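Local coordinates for tRNA (cytosine(38)-C(5))-methyltransferase (Schizosaccharomyces pombe, PDB 6FDF), which methylates carbon 5 of cytosine 38 in the anticodon loop of tRNA(Asp), using S-adenosyl-L-methionine as methyl donor, at residues N43-G55 and S295-M308. Numbering follows the deposited sequence. Where two conformers were deposited one is given.
Sequences NPQANEIYNLNHG and SLEWSKSNVTEKCM
Asn53 grips the backbone of Glu297 with both ends of its amide. Its OD1 accepts from Glu297 N at 2.9 Å, the N-H arriving bent at 147°, while its ND2 gives an almost straight bond to Glu297 O, 2.9 Å long and on a lone pair of that carbonyl. The second hydrogen of ND2 goes back to Ile49 O, one turn earlier in the helix, and a water linking OD1 to Ser295 OG donates to OD1; the two ND2 bonds, both nearly in the amide plane, together with those to OD1 fix how the amide is turned. Replaced by alanine, Asn53 would offer neither group, and Glu297 N and O would probably lose their partners on the helix, leaving the loop at 295-298 freer to shift.

One turn back, Ile49 pushes its CD1 methyl between Trp298 CB, 3.6 Å away, and Val303 CG2 at 3.7 Å; CG2, anti to the backbone N (CG1 at chi1 -59°), faces Leu296 CD1 instead. Toward the helix start, the extended Glu48 takes Asn302 N on the syn side of OE1 at 3.0 Å, though 30° out of the carboxylate plane.

The loop's own bonds shape this surface: Ser301 OG bonds to Trp298 O across a type I turn and accepts from Val303 N in an ST turn, and Met308 CG lies over one face of the Trp298 ring. Ile20 and Tyr25 also border the contact. Asn43, at the N-cap of helix 44-54, touches S-adenosylhomocysteine; the packing itself joins this helix of the Rossmann-like class I methyltransferase fold to the loop leading into helix 305-313.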
loop_
_atom_site.group_PDB
_atom_site.type_symbol
_atom_site.label_atom_id
_atom_site.label_comp_id
_atom_site.label_asym_id
_atom_site.label_seq_id
_atom_site.Cartn_x
_atom_site.Cartn_y
_atom_site.Cartn_z
ATOM N N ASN A 43 3.432 9.653 -11.691
ATOM C CA ASN A 43 4.749 9.039 -11.800
ATOM C C ASN A 43 4.772 8.160 -13.046
ATOM O O ASN A 43 4.122 7.105 -13.058
ATOM C CB ASN A 43 5.047 8.216 -10.546
ATOM C CG ASN A 43 6.437 7.577 -10.554
ATOM O OD1 ASN A 43 6.998 7.266 -11.599
ATOM N ND2 ASN A 43 6.989 7.377 -9.368
ATOM N N PRO A 44 5.488 8.541 -14.108
ATOM C CA PRO A 44 5.496 7.693 -15.315
ATOM C C PRO A 44 6.114 6.318 -15.099
ATOM O O PRO A 44 5.765 5.380 -15.826
ATOM C CB PRO A 44 6.300 8.523 -16.325
ATOM C CG PRO A 44 7.127 9.444 -15.493
ATOM C CD PRO A 44 6.326 9.742 -14.260
ATOM N N GLN A 45 7.013 6.156 -14.125
ATOM C CA GLN A 45 7.542 4.822 -13.852
ATOM C C GLN A 45 6.457 3.908 -13.292
ATOM O O GLN A 45 6.377 2.731 -13.662
ATOM C CB GLN A 45 8.737 4.904 -12.902
ATOM C CG GLN A 45 9.945 5.600 -13.514
ATOM C CD GLN A 45 11.180 5.508 -12.644
ATOM O OE1 GLN A 45 12.067 4.689 -12.892
ATOM N NE2 GLN A 45 11.245 6.345 -11.614
ATOM N N ALA A 46 5.620 4.431 -12.391
ATOM C CA ALA A 46 4.489 3.654 -11.891
ATOM C C ALA A 46 3.551 3.285 -13.030
ATOM O O ALA A 46 3.092 2.139 -13.134
ATOM C CB ALA A 46 3.740 4.442 -10.818
ATOM N N ASN A 47 3.239 4.261 -13.886
ATOM C CA ASN A 47 2.315 4.025 -14.992
ATOM C C ASN A 47 2.858 2.980 -15.956
ATOM O O ASN A 47 2.095 2.189 -16.524
ATOM C CB ASN A 47 2.051 5.333 -15.735
ATOM C CG ASN A 47 1.242 6.308 -14.920
ATOM O OD1 ASN A 47 0.616 5.933 -13.936
ATOM N ND2 ASN A 47 1.237 7.567 -15.336
ATOM N N GLU A 48 4.175 2.986 -16.180
ATOM C CA GLU A 48 4.792 1.979 -17.037
ATOM C C GLU A 48 4.569 0.575 -16.482
ATOM O O GLU A 48 4.172 -0.337 -17.221
ATOM C CB GLU A 48 6.284 2.273 -17.201
ATOM C CG GLU A 48 7.009 1.316 -18.127
ATOM C CD GLU A 48 8.451 1.725 -18.368
ATOM O OE1 GLU A 48 9.231 0.894 -18.875
ATOM O OE2 GLU A 48 8.805 2.880 -18.045
ATOM N N ILE A 49 4.821 0.382 -15.182
ATOM C CA ILE A 49 4.547 -0.909 -14.552
ATOM C C ILE A 49 3.054 -1.208 -14.564
ATOM O O ILE A 49 2.639 -2.337 -14.854
ATOM C CB ILE A 49 5.118 -0.941 -13.119
ATOM C CG1 ILE A 49 6.632 -0.704 -13.140
ATOM C CG2 ILE A 49 4.765 -2.248 -12.412
ATOM C CD1 ILE A 49 7.388 -1.752 -13.919
ATOM N N TYR A 50 2.220 -0.204 -14.284
ATOM C CA TYR A 50 0.778 -0.441 -14.259
ATOM C C TYR A 50 0.305 -0.984 -15.602
ATOM O O TYR A 50 -0.386 -2.008 -15.675
ATOM C CB TYR A 50 0.012 0.839 -13.892
ATOM C CG TYR A 50 -1.465 0.580 -13.633
ATOM C CD1 TYR A 50 -2.340 0.283 -14.682
ATOM C CD2 TYR A 50 -1.982 0.614 -12.346
ATOM C CE1 TYR A 50 -3.684 0.019 -14.447
ATOM C CE2 TYR A 50 -3.326 0.366 -12.103
ATOM C CZ TYR A 50 -4.168 0.062 -13.156
ATOM O OH TYR A 50 -5.501 -0.190 -12.911
ATOM N N ASN A 51 0.672 -0.299 -16.685
ATOM C CA ASN A 51 0.141 -0.646 -17.998
ATOM C C ASN A 51 0.705 -1.968 -18.501
ATOM O O ASN A 51 0.016 -2.696 -19.226
ATOM C CB ASN A 51 0.432 0.489 -18.976
ATOM C CG ASN A 51 -0.400 1.721 -18.680
ATOM O OD1 ASN A 51 -1.527 1.613 -18.203
ATOM N ND2 ASN A 51 0.152 2.899 -18.956
ATOM N N LEU A 52 1.953 -2.282 -18.144
ATOM C CA LEU A 52 2.546 -3.548 -18.551
ATOM C C LEU A 52 1.813 -4.734 -17.938
ATOM O O LEU A 52 1.699 -5.791 -18.573
ATOM C CB LEU A 52 4.022 -3.577 -18.156
ATOM C CG LEU A 52 4.751 -4.907 -18.346
ATOM C CD1 LEU A 52 4.809 -5.279 -19.820
ATOM C CD2 LEU A 52 6.146 -4.851 -17.741
ATOM N N ASN A 53 1.283 -4.571 -16.728
ATOM C CA ASN A 53 0.675 -5.674 -15.996
ATOM C C ASN A 53 -0.844 -5.716 -16.112
ATOM O O ASN A 53 -1.422 -6.804 -16.162
ATOM C CB ASN A 53 1.079 -5.601 -14.516
ATOM C CG ASN A 53 2.508 -6.064 -14.284
ATOM O OD1 ASN A 53 2.764 -7.249 -14.089
ATOM N ND2 ASN A 53 3.447 -5.121 -14.293
ATOM N N HIS A 54 -1.509 -4.561 -16.158
ATOM C CA HIS A 54 -2.966 -4.504 -16.154
ATOM C C HIS A 54 -3.570 -4.153 -17.503
ATOM O O HIS A 54 -4.791 -4.263 -17.662
ATOM C CB HIS A 54 -3.457 -3.481 -15.115
ATOM C CG HIS A 54 -2.994 -3.755 -13.719
ATOM N ND1 HIS A 54 -3.383 -4.870 -13.006
ATOM C CD2 HIS A 54 -2.163 -3.062 -12.905
ATOM C CE1 HIS A 54 -2.820 -4.846 -11.811
ATOM N NE2 HIS A 54 -2.073 -3.760 -11.724
ATOM N N GLY A 55 -2.765 -3.734 -18.469
ATOM C CA GLY A 55 -3.296 -3.143 -19.676
ATOM C C GLY A 55 -3.230 -1.626 -19.627
ATOM O O GLY A 55 -3.051 -1.012 -18.572
ATOM N N SER A 295 2.366 -12.843 -10.980
ATOM C CA SER A 295 2.257 -12.240 -12.304
ATOM C C SER A 295 2.815 -10.819 -12.368
ATOM O O SER A 295 3.096 -10.339 -13.472
ATOM C CB SER A 295 0.798 -12.239 -12.753
ATOM O OG SER A 295 0.051 -11.319 -11.987
ATOM N N LEU A 296 2.958 -10.130 -11.230
ATOM C CA LEU A 296 3.588 -8.811 -11.228
ATOM C C LEU A 296 4.980 -8.914 -11.834
ATOM O O LEU A 296 5.823 -9.672 -11.348
ATOM C CB LEU A 296 3.669 -8.248 -9.810
ATOM C CG LEU A 296 4.420 -6.918 -9.671
ATOM C CD1 LEU A 296 3.682 -5.802 -10.391
ATOM C CD2 LEU A 296 4.666 -6.550 -8.212
ATOM N N GLU A 297 5.219 -8.153 -12.896
ATOM C CA GLU A 297 6.476 -8.230 -13.620
ATOM C C GLU A 297 7.009 -6.833 -13.890
ATOM O O GLU A 297 6.247 -5.873 -14.039
ATOM C CB GLU A 297 6.315 -9.005 -14.942
ATOM C CG GLU A 297 5.555 -8.261 -16.028
ATOM C CD GLU A 297 5.620 -8.968 -17.372
ATOM O OE1 GLU A 297 5.507 -10.212 -17.395
ATOM O OE2 GLU A 297 5.787 -8.284 -18.404
ATOM N N TRP A 298 8.335 -6.731 -13.934
ATOM C CA TRP A 298 9.002 -5.503 -14.347
ATOM C C TRP A 298 10.226 -5.754 -15.215
ATOM O O TRP A 298 10.795 -4.787 -15.730
ATOM C CB TRP A 298 9.416 -4.671 -13.126
ATOM C CG TRP A 298 10.266 -5.409 -12.136
ATOM C CD1 TRP A 298 11.631 -5.455 -12.095
ATOM C CD2 TRP A 298 9.805 -6.201 -11.035
ATOM N NE1 TRP A 298 12.047 -6.227 -11.035
ATOM C CE2 TRP A 298 10.946 -6.697 -10.368
ATOM C CE3 TRP A 298 8.539 -6.538 -10.547
ATOM C CZ2 TRP A 298 10.857 -7.514 -9.242
ATOM C CZ3 TRP A 298 8.454 -7.348 -9.426
ATOM C CH2 TRP A 298 9.606 -7.826 -8.787
ATOM N N SER A 299 10.651 -7.011 -15.392
ATOM C CA SER A 299 11.863 -7.305 -16.154
ATOM C C SER A 299 11.782 -6.776 -17.583
ATOM O O SER A 299 12.780 -6.290 -18.125
ATOM C CB SER A 299 12.126 -8.812 -16.154
ATOM O OG SER A 299 11.040 -9.524 -16.721
ATOM N N LYS A 300 10.608 -6.861 -18.212
ATOM C CA LYS A 300 10.430 -6.389 -19.582
ATOM C C LYS A 300 10.246 -4.877 -19.676
ATOM O O LYS A 300 9.751 -4.390 -20.699
ATOM C CB LYS A 300 9.236 -7.087 -20.242
ATOM C CG LYS A 300 9.288 -8.609 -20.241
ATOM C CD LYS A 300 7.971 -9.193 -20.736
ATOM C CE LYS A 300 7.704 -10.567 -20.138
ATOM N NZ LYS A 300 8.840 -11.504 -20.354
ATOM N N SER A 301 10.624 -4.125 -18.651
ATOM C CA SER A 301 10.433 -2.683 -18.617
ATOM C C SER A 301 11.781 -1.993 -18.440
ATOM O O SER A 301 12.817 -2.637 -18.256
ATOM C CB SER A 301 9.478 -2.285 -17.489
ATOM O OG SER A 301 10.118 -2.433 -16.233
ATOM N N ASN A 302 11.755 -0.664 -18.487
ATOM C CA ASN A 302 12.905 0.158 -18.140
ATOM C C ASN A 302 13.000 0.430 -16.642
ATOM O O ASN A 302 13.852 1.220 -16.218
ATOM C CB ASN A 302 12.857 1.481 -18.912
ATOM C CG ASN A 302 12.867 1.280 -20.420
ATOM O OD1 ASN A 302 13.552 0.396 -20.934
ATOM N ND2 ASN A 302 12.102 2.099 -21.134
ATOM N N VAL A 303 12.157 -0.206 -15.834
ATOM C CA VAL A 303 12.138 0.020 -14.393
ATOM C C VAL A 303 13.023 -1.022 -13.720
ATOM O O VAL A 303 12.756 -2.225 -13.805
ATOM C CB VAL A 303 10.706 -0.036 -13.842
ATOM C CG1 VAL A 303 10.708 0.240 -12.342
ATOM C CG2 VAL A 303 9.810 0.956 -14.576
ATOM N N THR A 304 14.076 -0.560 -13.048
ATOM C CA THR A 304 15.031 -1.442 -12.396
ATOM C C THR A 304 14.495 -1.928 -11.050
ATOM O O THR A 304 13.572 -1.348 -10.473
ATOM C CB THR A 304 16.364 -0.729 -12.170
ATOM O OG1 THR A 304 16.181 0.297 -11.184
ATOM C CG2 THR A 304 16.851 -0.095 -13.457
ATOM N N GLU A 305 15.106 -3.003 -10.545
ATOM C CA GLU A 305 14.733 -3.513 -9.228
ATOM C C GLU A 305 14.912 -2.447 -8.157
ATOM O O GLU A 305 14.128 -2.374 -7.203
ATOM C CB GLU A 305 15.560 -4.750 -8.883
ATOM C CG GLU A 305 15.073 -5.442 -7.627
ATOM C CD GLU A 305 15.802 -6.728 -7.330
ATOM O OE1 GLU A 305 16.928 -6.912 -7.837
ATOM O OE2 GLU A 305 15.253 -7.556 -6.576
ATOM N N LYS A 306 15.946 -1.617 -8.294
ATOM C CA LYS A 306 16.149 -0.517 -7.358
ATOM C C LYS A 306 14.947 0.421 -7.342
ATOM O O LYS A 306 14.514 0.872 -6.274
ATOM C CB LYS A 306 17.427 0.236 -7.732
ATOM C CG LYS A 306 17.943 1.194 -6.683
ATOM C CD LYS A 306 19.400 1.539 -6.961
ATOM C CE LYS A 306 20.234 0.273 -7.128
ATOM N NZ LYS A 306 21.638 0.557 -7.530
ATOM N N CYS A 307 14.388 0.720 -8.517
ATOM C CA CYS A 307 13.199 1.562 -8.565
ATOM C C CYS A 307 11.965 0.818 -8.065
ATOM O O CYS A 307 11.055 1.440 -7.503
ATOM C CB CYS A 307 12.988 2.073 -9.987
ATOM S SG CYS A 307 14.251 3.253 -10.516
ATOM N N MET A 308 11.922 -0.504 -8.243
ATOM C CA MET A 308 10.787 -1.279 -7.743
ATOM C C MET A 308 10.690 -1.210 -6.222
ATOM O O MET A 308 9.585 -1.157 -5.675
ATOM C CB MET A 308 10.882 -2.735 -8.200
ATOM C CG MET A 308 10.432 -2.975 -9.632
ATOM S SD MET A 308 8.741 -2.432 -9.978
ATOM C CE MET A 308 7.782 -3.427 -8.851
HETATM O O HOH W 1 0.425 -8.861 -13.154
#